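Local coordinates for conserved hypothetical protein (PDB 2AP3), which is of unknown function but folds as an elongated bundle of helices and belongs to a family of putative cell-wall binding lipoproteins, at residues A75-L79 / V140-K144; V38-I42 / E81-E85. All blocks are in the same frame, centred on the assembly; numbering follows the deposited sequence.

Interaction 1 of 2, residues A75-L79 / V140-K144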
ATOM      1  N   ALA A  75      -2.199  -1.622  18.247  1.00 10.62           N
ATOM      2  CA  ALA A  75      -2.692  -2.344  17.059  1.00 10.85           C
ATOM      3  C   ALA A  75      -3.865  -1.577  16.441  1.00 11.70           C
ATOM      4  O   ALA A  75      -3.895  -1.362  15.215  1.00 12.15           O
ATOM      5  CB  ALA A  75      -3.064  -3.768  17.427  1.00 11.29           C
ATOM      6  N   ASP A  76      -4.811  -1.126  17.273  1.00 11.09           N
ATOM      7  CA  ASP A  76      -5.903  -0.253  16.776  1.00 10.88           C
ATOM      8  C   ASP A  76      -5.361   0.991  16.071  1.00 11.05           C
ATOM      9  O   ASP A  76      -5.874   1.398  15.021  1.00 11.93           O
ATOM     10  CB  ASP A  76      -6.879   0.157  17.895  1.00 11.39           C
ATOM     11  CG  ASP A  76      -7.677  -0.995  18.413  1.00 14.34           C
ATOM     12  OD1 ASP A  76      -7.920  -1.970  17.671  1.00 13.46           O
ATOM     13  OD2 ASP A  76      -8.095  -0.914  19.593  1.00 16.74           O
ATOM     14  N   ASP A  77      -4.315   1.578  16.644  1.00 11.66           N
ATOM     15  CA  ASP A  77      -3.782   2.829  16.133  1.00 12.34           C
ATOM     16  C   ASP A  77      -3.156   2.609  14.765  1.00 12.48           C
ATOM     17  O   ASP A  77      -3.288   3.433  13.865  1.00 12.68           O
ATOM     18  CB  ASP A  77      -2.708   3.378  17.093  1.00 13.00           C
ATOM     19  CG  ASP A  77      -3.290   3.965  18.356  1.00 15.32           C
ATOM     20  OD1 ASP A  77      -4.516   4.164  18.434  1.00 17.25           O
ATOM     21  OD2 ASP A  77      -2.471   4.197  19.286  1.00 19.44           O
ATOM     22  N   ARG A  78      -2.470   1.486  14.610  1.00 12.17           N
ATOM     23  CA  ARG A  78      -1.846   1.183  13.322  1.00 11.75           C
ATOM     24  C   ARG A  78      -2.901   0.920  12.261  1.00 11.71           C
ATOM     25  O   ARG A  78      -2.826   1.440  11.152  1.00 12.64           O
ATOM     26  CB  ARG A  78      -0.878   0.007  13.458  1.00 12.33           C
ATOM     27  CG  ARG A  78       0.396   0.415  14.201  1.00 11.38           C
ATOM     28  CD  ARG A  78       1.367  -0.767  14.375  1.00 11.98           C
ATOM     29  NE  ARG A  78       0.900  -1.774  15.332  1.00 11.40           N
ATOM     30  CZ  ARG A  78       0.914  -3.086  15.112  1.00 14.40           C
ATOM     31  NH1 ARG A  78       1.373  -3.586  13.968  1.00 13.26           N
ATOM     32  NH2 ARG A  78       0.478  -3.908  16.065  1.00 13.50           N
ATOM     33  N   LEU A  79      -3.928   0.146  12.611  1.00 10.99           N
ATOM     34  CA  LEU A  79      -5.020  -0.057  11.669  1.00 11.47           C
ATOM     35  C   LEU A  79      -5.740   1.239  11.296  1.00 12.02           C
ATOM     36  O   LEU A  79      -6.110   1.450  10.119  1.00 11.76           O
ATOM     37  CB  LEU A  79      -6.020  -1.054  12.254  1.00 11.36           C
ATOM     38  CG  LEU A  79      -5.518  -2.488  12.339  1.00  9.99           C
ATOM     39  CD1 LEU A  79      -6.395  -3.332  13.272  1.00 13.70           C
ATOM     40  CD2 LEU A  79      -5.412  -3.150  10.921  1.00 12.13           C
ATOM     41  N   VAL A 140      -2.020  -7.412  11.424  1.00 11.84           N
ATOM     42  CA  VAL A 140      -2.142  -6.534  12.612  1.00 11.39           C
ATOM     43  C   VAL A 140      -3.294  -6.981  13.496  1.00 11.09           C
ATOM     44  O   VAL A 140      -3.159  -7.042  14.727  1.00 11.46           O
ATOM     45  CB  VAL A 140      -2.283  -5.045  12.218  1.00 11.37           C
ATOM     46  CG1 VAL A 140      -2.423  -4.188  13.453  1.00 12.88           C
ATOM     47  CG2 VAL A 140      -1.089  -4.616  11.413  1.00 12.68           C
ATOM     48  N   ASN A 141      -4.397  -7.387  12.875  1.00 12.08           N
ATOM     49  CA  ASN A 141      -5.484  -7.959  13.642  1.00 12.54           C
ATOM     50  C   ASN A 141      -5.082  -9.223  14.395  1.00 12.60           C
ATOM     51  O   ASN A 141      -5.536  -9.412  15.519  1.00 13.30           O
ATOM     52  CB  ASN A 141      -6.708  -8.171  12.769  1.00 12.15           C
ATOM     53  CG  ASN A 141      -7.512  -6.880  12.583  1.00 12.37           C
ATOM     54  OD1 ASN A 141      -7.725  -6.382  11.453  1.00 14.84           O
ATOM     55  ND2 ASN A 141      -7.962  -6.330  13.691  1.00 10.70           N
ATOM     56  N   SER A 142      -4.210 -10.056  13.813  1.00 12.06           N
ATOM     57  CA  SER A 142      -3.778 -11.286  14.517  1.00 11.87           C
ATOM     58  C   SER A 142      -2.863 -10.979  15.720  1.00 12.17           C
ATOM     59  O   SER A 142      -2.845 -11.732  16.710  1.00 13.25           O
ATOM     60  CB  SER A 142      -3.141 -12.297  13.557  1.00 12.57           C
ATOM     61  OG  SER A 142      -1.928 -11.788  13.073  1.00 12.92           O
ATOM     62  N   GLU A 143      -2.171  -9.837  15.661  1.00 11.65           N
ATOM     63  CA  GLU A 143      -1.405  -9.336  16.821  1.00 12.89           C
ATOM     64  C   GLU A 143      -2.398  -8.928  17.906  1.00 12.46           C
ATOM     65  O   GLU A 143      -2.268  -9.335  19.068  1.00 12.78           O
ATOM     66  CB  GLU A 143      -0.504  -8.163  16.422  1.00 12.79           C
ATOM     67  CG  GLU A 143       0.709  -8.642  15.578  1.00 12.96           C
ATOM     68  CD  GLU A 143       1.528  -7.551  14.899  1.00 17.45           C
ATOM     69  OE1 GLU A 143       1.058  -6.416  14.750  1.00 18.11           O
ATOM     70  OE2 GLU A 143       2.661  -7.876  14.449  1.00 23.54           O
ATOM     71  N   LYS A 144      -3.393  -8.134  17.507  1.00 11.54           N
ATOM     72  CA  LYS A 144      -4.447  -7.726  18.421  1.00 12.31           C
ATOM     73  C   LYS A 144      -5.102  -8.930  19.135  1.00 11.60           C
ATOM     74  O   LYS A 144      -5.331  -8.906  20.342  1.00 13.08           O
ATOM     75  CB  LYS A 144      -5.466  -6.819  17.741  1.00 11.90           C
ATOM     76  CG  LYS A 144      -6.532  -6.287  18.745  1.00 12.36           C
ATOM     77  CD  LYS A 144      -7.532  -5.292  18.125  1.00 12.04           C
ATOM     78  CE  LYS A 144      -8.707  -4.998  19.078  1.00 14.61           C
ATOM     79  NZ  LYS A 144      -9.646  -4.038  18.418  1.00 13.48           N
TER
HETATM   80  O   HOH W   1      -9.811  -2.352  21.129  1.00 21.72           O
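The guanidinium of Arg78 has Val140 over one face, with CG1 3.7 Å above the plane and displaced toward the rim, while Glu143 OE1 stands at its edge, only 3° out of plane. Arg78 grips Glu143 OE1 end-on with two nitrogens, NH2 at 2.9 Å and NH1 at 3.0 Å. Both bonds are clearly bent, as expected when one acceptor is shared, and the two planes are turned 46° apart. The other oxygen, Glu143 OE2, bonds to Tyr171 OH on helix 157-195, and Arg78 NE to Asn74 OD1, which helps fix the guanidinium's rotation. Between the charged groups, Val140 CG1, set anti to its own N, meets Leu79 CG tip to tip at 3.7 Å and Ala75 CB at 4.0 Å. A second salt bridge runs from the fully extended Lys144 to Asp76: NZ reaches the syn lone pair of OD1 at 2.8 Å, and a water links Asp76 OD2 to the same NZ. Two antiparallel helices, 163° between segment directions, are thus joined by an apolar strip with an ion pair along each flank; the buried Arg78–Glu143 pair probably compensates charges that would otherwise be costly inside the bundle.

Interaction 2 of 2, residues V38-I42 / E81-E85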
ATOM      1  N   VAL A  38       1.546   8.348   6.021  1.00 16.54           N
ATOM      2  CA  VAL A  38       0.994   7.166   6.726  1.00 15.89           C
ATOM      3  C   VAL A  38       2.102   6.167   7.096  1.00 15.92           C
ATOM      4  O   VAL A  38       2.179   5.671   8.227  1.00 15.70           O
ATOM      5  CB  VAL A  38      -0.076   6.447   5.853  1.00 16.63           C
ATOM      6  CG1 VAL A  38      -0.443   5.097   6.457  1.00 17.09           C
ATOM      7  CG2 VAL A  38      -1.294   7.355   5.668  1.00 18.70           C
ATOM      8  N   GLY A  39       2.957   5.847   6.133  1.00 15.91           N
ATOM      9  CA  GLY A  39       4.085   4.954   6.384  1.00 15.16           C
ATOM     10  C   GLY A  39       4.983   5.422   7.503  1.00 13.87           C
ATOM     11  O   GLY A  39       5.401   4.613   8.328  1.00 14.72           O
ATOM     12  N   LYS A  40       5.280   6.721   7.539  1.00 14.27           N
ATOM     13  CA  LYS A  40       6.089   7.256   8.644  1.00 13.43           C
ATOM     14  C   LYS A  40       5.380   7.122   9.990  1.00 13.49           C
ATOM     15  O   LYS A  40       5.990   6.761  10.991  1.00 13.65           O
ATOM     16  CB  LYS A  40       6.477   8.703   8.385  1.00 13.78           C
ATOM     17  CG  LYS A  40       7.479   8.840   7.267  1.00 14.47           C
ATOM     18  CD  LYS A  40       7.776  10.307   7.008  1.00 18.02           C
ATOM     19  CE  LYS A  40       8.559  10.492   5.720  1.00 20.02           C
ATOM     20  NZ  LYS A  40       9.055  11.906   5.644  1.00 20.11           N
ATOM     21  N   LYS A  41       4.076   7.400  10.005  1.00 13.64           N
ATOM     22  CA  LYS A  41       3.323   7.364  11.257  1.00 13.17           C
ATOM     23  C   LYS A  41       3.217   5.919  11.759  1.00 11.95           C
ATOM     24  O   LYS A  41       3.359   5.654  12.949  1.00 12.84           O
ATOM     25  CB  LYS A  41       1.934   7.959  11.046  1.00 13.78           C
ATOM     26  CG  LYS A  41       1.961   9.472  10.852  1.00 17.44           C
ATOM     27  CD  LYS A  41       2.133  10.233  12.149  1.00 22.14           C
ATOM     28  CE  LYS A  41       2.528  11.688  11.887  1.00 25.71           C
ATOM     29  NZ  LYS A  41       1.642  12.414  10.930  1.00 29.32           N
ATOM     30  N   ILE A  42       2.994   4.978  10.846  1.00 11.89           N
ATOM     31  CA  ILE A  42       2.960   3.575  11.227  1.00 11.86           C
ATOM     32  C   ILE A  42       4.339   3.101  11.687  1.00 11.51           C
ATOM     33  O   ILE A  42       4.447   2.378  12.688  1.00 12.26           O
ATOM     34  CB  ILE A  42       2.366   2.696  10.111  1.00 12.75           C
ATOM     35  CG1 ILE A  42       0.862   2.997  10.002  1.00 13.35           C
ATOM     36  CG2 ILE A  42       2.568   1.193  10.419  1.00 13.66           C
ATOM     37  CD1 ILE A  42       0.234   2.302   8.793  1.00 14.61           C
ATOM     38  N   GLU A  81      -4.499   4.348  11.337  1.00 12.36           N
ATOM     39  CA  GLU A  81      -3.628   5.098  10.442  1.00 12.95           C
ATOM     40  C   GLU A  81      -3.628   4.479   9.040  1.00 12.48           C
ATOM     41  O   GLU A  81      -3.687   5.195   8.032  1.00 13.11           O
ATOM     42  CB  GLU A  81      -2.211   5.189  11.050  1.00 13.46           C
ATOM     43  CG  GLU A  81      -1.262   6.132  10.331  1.00 16.73           C
ATOM     44  CD  GLU A  81      -1.750   7.578  10.216  1.00 18.88           C
ATOM     45  OE1 GLU A  81      -2.495   8.095  11.093  1.00 20.44           O
ATOM     46  OE2 GLU A  81      -1.330   8.218   9.239  1.00 24.06           O
ATOM     47  N   PHE A  82      -3.614   3.146   8.951  1.00 11.79           N
ATOM     48  CA  PHE A  82      -3.601   2.495   7.640  1.00 12.54           C
ATOM     49  C   PHE A  82      -4.847   2.801   6.802  1.00 13.25           C
ATOM     50  O   PHE A  82      -4.776   2.796   5.582  1.00 13.43           O
ATOM     51  CB  PHE A  82      -3.370   1.000   7.789  1.00 12.79           C
ATOM     52  CG  PHE A  82      -3.176   0.278   6.496  1.00 13.11           C
ATOM     53  CD1 PHE A  82      -2.036   0.493   5.731  1.00 14.01           C
ATOM     54  CD2 PHE A  82      -4.123  -0.607   6.037  1.00 12.06           C
ATOM     55  CE1 PHE A  82      -1.856  -0.202   4.532  1.00 15.07           C
ATOM     56  CE2 PHE A  82      -3.960  -1.303   4.828  1.00 14.29           C
ATOM     57  CZ  PHE A  82      -2.816  -1.079   4.083  1.00 14.47           C
ATOM     58  N   GLU A  83      -5.970   3.090   7.458  1.00 14.34           N
ATOM     59  CA  GLU A  83      -7.199   3.475   6.731  1.00 14.79           C
ATOM     60  C   GLU A  83      -6.914   4.617   5.761  1.00 15.04           C
ATOM     61  O   GLU A  83      -7.506   4.662   4.677  1.00 15.87           O
ATOM     62  CB  GLU A  83      -8.288   3.943   7.692  1.00 15.16           C
ATOM     63  CG  GLU A  83      -8.858   2.833   8.559  1.00 14.88           C
ATOM     64  CD  GLU A  83     -10.054   3.291   9.407  1.00 16.60           C
ATOM     65  OE1 GLU A  83     -10.808   4.205   8.965  1.00 22.96           O
ATOM     66  OE2 GLU A  83     -10.243   2.753  10.509  1.00 17.61           O
ATOM     67  N   LYS A  84      -6.068   5.563   6.177  1.00 14.91           N
ATOM     68  CA  LYS A  84      -5.740   6.710   5.324  1.00 15.21           C
ATOM     69  C   LYS A  84      -5.085   6.252   4.013  1.00 16.34           C
ATOM     70  O   LYS A  84      -5.343   6.834   2.955  1.00 15.66           O
ATOM     71  CB  LYS A  84      -4.858   7.725   6.060  1.00 16.47           C
ATOM     72  CG  LYS A  84      -5.527   8.389   7.258  1.00 18.31           C
ATOM     73  CD  LYS A  84      -4.479   9.143   8.063  1.00 20.13           C
ATOM     74  CE  LYS A  84      -5.022   9.676   9.369  1.00 21.53           C
ATOM     75  NZ  LYS A  84      -3.980  10.418  10.165  1.00 22.39           N
ATOM     76  N   GLU A  85      -4.234   5.227   4.083  1.00 15.02           N
ATOM     77  CA  GLU A  85      -3.617   4.658   2.864  1.00 15.40           C
ATOM     78  C   GLU A  85      -4.682   4.000   1.991  1.00 15.76           C
ATOM     79  O   GLU A  85      -4.733   4.209   0.781  1.00 15.84           O
ATOM     80  CB  GLU A  85      -2.483   3.674   3.202  1.00 14.88           C
ATOM     81  CG  GLU A  85      -1.937   2.945   1.949  1.00 16.01           C
ATOM     82  CD  GLU A  85      -0.665   2.142   2.211  1.00 16.18           C
ATOM     83  OE1 GLU A  85       0.035   2.422   3.224  1.00 18.88           O
ATOM     84  OE2 GLU A  85      -0.385   1.200   1.412  1.00 17.77           O
TER
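Glu81 begins the contact by sliding past Val38 in the opposite direction. A bend at chi2 (57°) swings its carboxylate across the face of the partner helix and toward Lys84, leaving OE2 3.6 Å from Val38 CA, a van der Waals approach, and near CB of Lys41. Its aliphatic part also serves: Glu81 CG packs 3.8 Å from Ile42 CG1. The other oxygen looks to its own helix, where Lys84 NZ donates to Glu81 OE1 at 2.9 Å, on the syn side and 21° out of the carboxylate plane. Lys41 NZ stays 5.4 Å from Glu81 OE2, too far for a salt bridge, although the opposite charges would probably still attract.

Phe82 follows, with Ile42 CD1 at the edge of its ring and 4.0 Å from its CB; the ring meets Tyr136 of helix 109-150 at an angle. Here the packing is knobs-into-holes: Val38 is the knob, and Glu81, Phe82, Lys84 and Glu85 form the hole. The segments run antiparallel at 161°, their axes 9.3 Å apart, within the helical bundle.

Lys84 supplies one wall of that hole, its CB 3.6 Å from Val38 CG2, while its extended chain carries the ammonium to Glu81. At Glu85 another wall of the hole is again a CB, 4.1 Å from Val38 CG1, the branch that lies anti to Val38 N. Beyond CB the Glu85 chain runs out extended, and OE2 is held by His129 NE2 of helix 109-150.

Overall arrangement
Helix 61-96 is common to both contacts: interaction 1 sets it against helix 109-150, interaction 2 against helix 33-50. Their centres lie about 12 Å apart, and the two meet where Arg78 O packs 4.0 Å from Ile42 CD1. Along the chain the segments alternate, 38-42, 75-79, 81-85, 140-144, so neither contact is enclosed by the other. Helix 61-96 therefore engages both its preceding and its following helix within a dozen residues, each time in an antiparallel sense. Tyr136 of helix 109-150 touches Arg78, Ile42 and Phe82, tying the two interfaces together. Such consecutive up-and-down pairings build the long, all-helical body of this chain.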